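Local coordinates for protein trans-4-hydroxy-L-proline dehydratase (Clostridioides difficile 70-100-2010, PDB 6VXC) that catalyses, as a glycyl radical enzyme, the dehydration of trans-4-hydroxy-L-proline to (S)-1-pyrroline-5-carboxylate during anaerobic breakdown of hydroxyproline, at residues T25-S36 with D325-V336. Sequence-based numbering, arbitrary orientation.
Sequences TFERTKKLREES and DRAQELLECLWV
Val336 sits against the backbone of Leu32 and Arg33 where two parallel helices, axes 9.6 Å apart and 4° from parallel, pack side by side, far from the annotated active-site residues of this glycyl radical enzyme. The pair illustrates how the first helix of the chain, 27-38, is joined to helix 324-339 by a buried carboxylate as well as by apolar contact. On the tight side, CG1 of Val336 meets Ser36 CB at 3.7 Å, Leu32 CD1 touches Cys333 SG, and Met390 of helix 378-390 adjoins Val336 and Glu332. Glu332 reaches across nearly at right angles to the two threonines. Its OE1 takes two bonds: Thr25 N approaches from the syn side at 2.9 Å, while Thr29 OG1 donates almost head-on along the C-O direction. OE2 accepts from Gln328 NE2 and, at an unusually short 2.5 Å, from Thr25 OG1; Thr25 N, Thr29 OG1 and Gln328 NE2 together would probably favour the ionised form. Thr29 OG1, set between its backbone N and carbonyl carbon (chi1 59°), also accepts from Phe26 N, at the helix N-cap. The far end of the Phe26 ring (CE2, CZ) meets Asp325 O and Glu329 CB, with Asp325 CG level with the ring plane at its edge. Toward solvent the contact becomes looser and charged: Glu329 makes salt bridges through OE1 to Arg28 NE and OE2 to Arg326 NH1, while Asp257 takes Arg28 NH2. A water bridges Arg28 NH1 and Glu329 OE1, and Arg28 NE, 2.8 Å from that same OE1, comes from above the carboxylate plane.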
loop_
_atom_site.group_PDB
_atom_site.type_symbol
_atom_site.label_atom_id
_atom_site.label_comp_id
_atom_site.label_asym_id
_atom_site.label_seq_id
_atom_site.Cartn_x
_atom_site.Cartn_y
_atom_site.Cartn_z
ATOM N N THR A 25 23.294 5.712 -13.504
ATOM C CA THR A 25 24.403 5.033 -14.170
ATOM C C THR A 25 24.882 5.800 -15.396
ATOM O O THR A 25 26.065 5.744 -15.735
ATOM C CB THR A 25 23.974 3.611 -14.554
ATOM O OG1 THR A 25 23.560 2.910 -13.381
ATOM C CG2 THR A 25 25.108 2.828 -15.214
ATOM N N PHE A 26 24.003 6.563 -16.034
ATOM C CA PHE A 26 24.331 7.277 -17.252
ATOM C C PHE A 26 24.037 8.757 -17.086
ATOM O O PHE A 26 23.266 9.168 -16.211
ATOM C CB PHE A 26 23.568 6.688 -18.444
ATOM C CG PHE A 26 23.705 5.212 -18.532
ATOM C CD1 PHE A 26 24.826 4.648 -19.131
ATOM C CD2 PHE A 26 22.764 4.379 -17.953
ATOM C CE1 PHE A 26 24.985 3.280 -19.192
ATOM C CE2 PHE A 26 22.907 3.007 -18.011
ATOM C CZ PHE A 26 24.029 2.453 -18.635
ATOM N N GLU A 27 24.678 9.554 -17.938
ATOM C CA GLU A 27 24.446 10.989 -17.886
ATOM C C GLU A 27 22.963 11.307 -18.018
ATOM O O GLU A 27 22.443 12.171 -17.305
ATOM C CB GLU A 27 25.224 11.685 -19.007
ATOM C CG GLU A 27 26.728 11.621 -18.876
ATOM C CD GLU A 27 27.219 12.278 -17.599
ATOM O OE1 GLU A 27 26.939 13.480 -17.403
ATOM O OE2 GLU A 27 27.860 11.592 -16.777
ATOM N N ARG A 28 22.256 10.600 -18.896
ATOM C CA ARG A 28 20.819 10.831 -19.038
ATOM C C ARG A 28 20.084 10.650 -17.713
ATOM O O ARG A 28 19.350 11.542 -17.273
ATOM C CB ARG A 28 20.234 9.896 -20.096
ATOM C CG ARG A 28 18.723 10.060 -20.309
ATOM C CD ARG A 28 18.137 8.853 -21.032
ATOM N NE ARG A 28 18.767 8.595 -22.326
ATOM C CZ ARG A 28 18.542 9.286 -23.439
ATOM N NH1 ARG A 28 19.183 8.958 -24.558
ATOM N NH2 ARG A 28 17.675 10.290 -23.451
ATOM N N THR A 29 20.291 9.507 -17.051
ATOM C CA THR A 29 19.492 9.189 -15.876
ATOM C C THR A 29 19.940 9.982 -14.655
ATOM O O THR A 29 19.123 10.262 -13.776
ATOM C CB THR A 29 19.521 7.678 -15.612
ATOM O OG1 THR A 29 20.866 7.237 -15.414
ATOM C CG2 THR A 29 18.909 6.914 -16.790
ATOM N N LYS A 30 21.203 10.410 -14.612
ATOM C CA LYS A 30 21.632 11.355 -13.582
ATOM C C LYS A 30 20.834 12.653 -13.658
ATOM O O LYS A 30 20.430 13.205 -12.630
ATOM C CB LYS A 30 23.122 11.663 -13.733
ATOM C CG LYS A 30 24.079 10.506 -13.531
ATOM C CD LYS A 30 25.489 10.950 -13.906
ATOM C CE LYS A 30 26.510 9.820 -13.844
ATOM N NZ LYS A 30 26.736 9.276 -12.501
ATOM N N LYS A 31 20.635 13.167 -14.872
ATOM C CA LYS A 31 19.872 14.393 -15.099
ATOM C C LYS A 31 18.395 14.206 -14.763
ATOM O O LYS A 31 17.777 15.068 -14.124
ATOM C CB LYS A 31 20.042 14.826 -16.562
ATOM C CG LYS A 31 19.139 15.982 -17.010
ATOM C CD LYS A 31 19.471 16.485 -18.431
ATOM C CE LYS A 31 19.234 15.417 -19.497
ATOM N NZ LYS A 31 19.498 15.921 -20.889
ATOM N N LEU A 32 17.807 13.100 -15.219
ATOM C CA LEU A 32 16.410 12.823 -14.907
ATOM C C LEU A 32 16.203 12.669 -13.405
ATOM O O LEU A 32 15.206 13.152 -12.861
ATOM C CB LEU A 32 15.933 11.580 -15.659
ATOM C CG LEU A 32 15.718 11.717 -17.179
ATOM C CD1 LEU A 32 15.571 10.357 -17.866
ATOM C CD2 LEU A 32 14.509 12.606 -17.486
ATOM N N ARG A 33 17.148 12.027 -12.709
ATOM C CA ARG A 33 16.998 11.867 -11.266
ATOM C C ARG A 33 17.065 13.208 -10.551
ATOM O O ARG A 33 16.293 13.457 -9.617
ATOM C CB ARG A 33 18.066 10.919 -10.709
ATOM C CG ARG A 33 17.892 10.593 -9.221
ATOM C CD ARG A 33 19.090 9.866 -8.641
ATOM N NE ARG A 33 18.815 9.369 -7.293
ATOM C CZ ARG A 33 18.921 10.097 -6.184
ATOM N NH1 ARG A 33 19.297 11.369 -6.257
ATOM N NH2 ARG A 33 18.643 9.550 -5.000
ATOM N N GLU A 34 17.987 14.082 -10.966
ATOM C CA GLU A 34 18.124 15.377 -10.304
ATOM C C GLU A 34 16.874 16.238 -10.507
ATOM O O GLU A 34 16.469 16.970 -9.600
ATOM C CB GLU A 34 19.392 16.081 -10.806
ATOM C CG GLU A 34 19.775 17.365 -10.089
ATOM C CD GLU A 34 20.337 17.152 -8.668
ATOM O OE1 GLU A 34 20.624 16.003 -8.266
ATOM O OE2 GLU A 34 20.491 18.158 -7.944
ATOM N N GLU A 35 16.267 16.189 -11.693
ATOM C CA GLU A 35 14.983 16.861 -11.883
ATOM C C GLU A 35 13.937 16.318 -10.912
ATOM O O GLU A 35 13.173 17.080 -10.308
ATOM C CB GLU A 35 14.501 16.682 -13.319
ATOM C CG GLU A 35 13.197 17.417 -13.606
ATOM C CD GLU A 35 12.714 17.216 -15.030
ATOM O OE1 GLU A 35 12.732 16.066 -15.516
ATOM O OE2 GLU A 35 12.360 18.211 -15.685
ATOM N N SER A 36 13.894 14.996 -10.762
ATOM C CA SER A 36 12.887 14.347 -9.932
ATOM C C SER A 36 13.015 14.751 -8.464
ATOM O O SER A 36 12.025 15.104 -7.815
ATOM C CB SER A 36 13.014 12.832 -10.099
ATOM O OG SER A 36 12.009 12.143 -9.384
ATOM N N ASP A 325 23.209 -2.488 -20.754
ATOM C CA ASP A 325 23.273 -1.083 -20.367
ATOM C C ASP A 325 21.996 -0.338 -20.744
ATOM O O ASP A 325 21.487 0.472 -19.960
ATOM C CB ASP A 325 24.480 -0.415 -21.017
ATOM C CG ASP A 325 25.778 -0.709 -20.279
ATOM O OD1 ASP A 325 25.739 -1.260 -19.162
ATOM O OD2 ASP A 325 26.836 -0.357 -20.824
ATOM N N ARG A 326 21.498 -0.555 -21.968
ATOM C CA ARG A 326 20.291 0.151 -22.389
ATOM C C ARG A 326 19.075 -0.367 -21.629
ATOM O O ARG A 326 18.189 0.412 -21.273
ATOM C CB ARG A 326 20.084 0.018 -23.902
ATOM C CG ARG A 326 18.798 0.683 -24.455
ATOM C CD ARG A 326 18.821 2.211 -24.320
ATOM N NE ARG A 326 18.028 2.881 -25.355
ATOM C CZ ARG A 326 18.186 4.154 -25.709
ATOM N NH1 ARG A 326 19.169 4.871 -25.181
ATOM N NH2 ARG A 326 17.420 4.680 -26.651
ATOM N N ALA A 327 19.026 -1.679 -21.368
ATOM C CA ALA A 327 17.969 -2.239 -20.521
ATOM C C ALA A 327 17.993 -1.637 -19.124
ATOM O O ALA A 327 16.937 -1.358 -18.546
ATOM C CB ALA A 327 18.084 -3.755 -20.446
ATOM N N GLN A 328 19.188 -1.449 -18.551
ATOM C CA GLN A 328 19.279 -0.799 -17.254
ATOM C C GLN A 328 18.899 0.668 -17.350
ATOM O O GLN A 328 18.203 1.189 -16.470
ATOM C CB GLN A 328 20.689 -0.934 -16.682
ATOM C CG GLN A 328 20.836 -0.231 -15.351
ATOM C CD GLN A 328 22.138 -0.582 -14.628
ATOM O OE1 GLN A 328 22.888 -1.475 -15.051
ATOM N NE2 GLN A 328 22.399 0.103 -13.523
ATOM N N GLU A 329 19.342 1.344 -18.418
ATOM C CA GLU A 329 19.032 2.756 -18.598
ATOM C C GLU A 329 17.519 2.972 -18.669
ATOM O O GLU A 329 16.989 3.922 -18.082
ATOM C CB GLU A 329 19.725 3.295 -19.857
ATOM C CG GLU A 329 19.442 4.780 -20.137
ATOM C CD GLU A 329 20.133 5.311 -21.401
ATOM O OE1 GLU A 329 20.481 6.500 -21.437
ATOM O OE2 GLU A 329 20.291 4.549 -22.365
ATOM N N LEU A 330 16.815 2.098 -19.381
ATOM C CA LEU A 330 15.366 2.235 -19.494
ATOM C C LEU A 330 14.688 2.039 -18.140
ATOM O O LEU A 330 13.727 2.738 -17.820
ATOM C CB LEU A 330 14.819 1.257 -20.534
ATOM C CG LEU A 330 15.123 1.666 -21.974
ATOM C CD1 LEU A 330 14.922 0.516 -22.949
ATOM C CD2 LEU A 330 14.267 2.858 -22.370
ATOM N N LEU A 331 15.181 1.100 -17.333
ATOM C CA LEU A 331 14.609 0.891 -16.008
ATOM C C LEU A 331 14.933 2.035 -15.059
ATOM O O LEU A 331 14.111 2.373 -14.206
ATOM C CB LEU A 331 15.089 -0.436 -15.420
ATOM C CG LEU A 331 14.398 -1.644 -16.042
ATOM C CD1 LEU A 331 14.984 -2.933 -15.541
ATOM C CD2 LEU A 331 12.889 -1.583 -15.762
ATOM N N GLU A 332 16.117 2.638 -15.177
ATOM C CA GLU A 332 16.396 3.828 -14.379
ATOM C C GLU A 332 15.454 4.955 -14.759
ATOM O O GLU A 332 14.983 5.697 -13.893
ATOM C CB GLU A 332 17.867 4.251 -14.528
ATOM C CG GLU A 332 18.806 3.307 -13.759
ATOM C CD GLU A 332 20.303 3.660 -13.803
ATOM O OE1 GLU A 332 20.691 4.728 -14.336
ATOM O OE2 GLU A 332 21.092 2.834 -13.285
ATOM N N CYS A 333 15.135 5.071 -16.046
ATOM C CA CYS A 333 14.116 6.026 -16.464
ATOM C C CYS A 333 12.775 5.712 -15.816
ATOM O O CYS A 333 12.109 6.608 -15.294
ATOM C CB CYS A 333 13.988 6.036 -17.992
ATOM S SG CYS A 333 15.357 6.793 -18.900
ATOM N N LEU A 334 12.360 4.442 -15.858
ATOM C CA LEU A 334 11.120 4.011 -15.213
ATOM C C LEU A 334 11.101 4.365 -13.728
ATOM O O LEU A 334 10.101 4.880 -13.214
ATOM C CB LEU A 334 10.929 2.507 -15.400
ATOM C CG LEU A 334 9.600 1.993 -14.820
ATOM C CD1 LEU A 334 8.414 2.758 -15.425
ATOM C CD2 LEU A 334 9.440 0.503 -15.034
ATOM N N TRP A 335 12.197 4.069 -13.019
ATOM C CA TRP A 335 12.278 4.378 -11.594
ATOM C C TRP A 335 11.997 5.851 -11.339
ATOM O O TRP A 335 11.218 6.206 -10.442
ATOM C CB TRP A 335 13.662 3.992 -11.051
ATOM C CG TRP A 335 13.656 2.742 -10.199
ATOM C CD1 TRP A 335 14.105 2.627 -8.931
ATOM C CD2 TRP A 335 13.139 1.453 -10.558
ATOM N NE1 TRP A 335 13.914 1.352 -8.467
ATOM C CE2 TRP A 335 13.326 0.607 -9.447
ATOM C CE3 TRP A 335 12.560 0.925 -11.714
ATOM C CZ2 TRP A 335 12.952 -0.732 -9.453
ATOM C CZ3 TRP A 335 12.174 -0.412 -11.719
ATOM C CH2 TRP A 335 12.377 -1.224 -10.599
ATOM N N VAL A 336 12.610 6.727 -12.141
ATOM C CA VAL A 336 12.383 8.155 -11.978
ATOM C C VAL A 336 10.915 8.496 -12.222
ATOM O O VAL A 336 10.346 9.348 -11.535
ATOM C CB VAL A 336 13.313 8.958 -12.910
ATOM C CG1 VAL A 336 12.894 10.414 -12.930
ATOM C CG2 VAL A 336 14.786 8.797 -12.493
HETATM O O HOH W 1 21.188 7.000 -24.100
#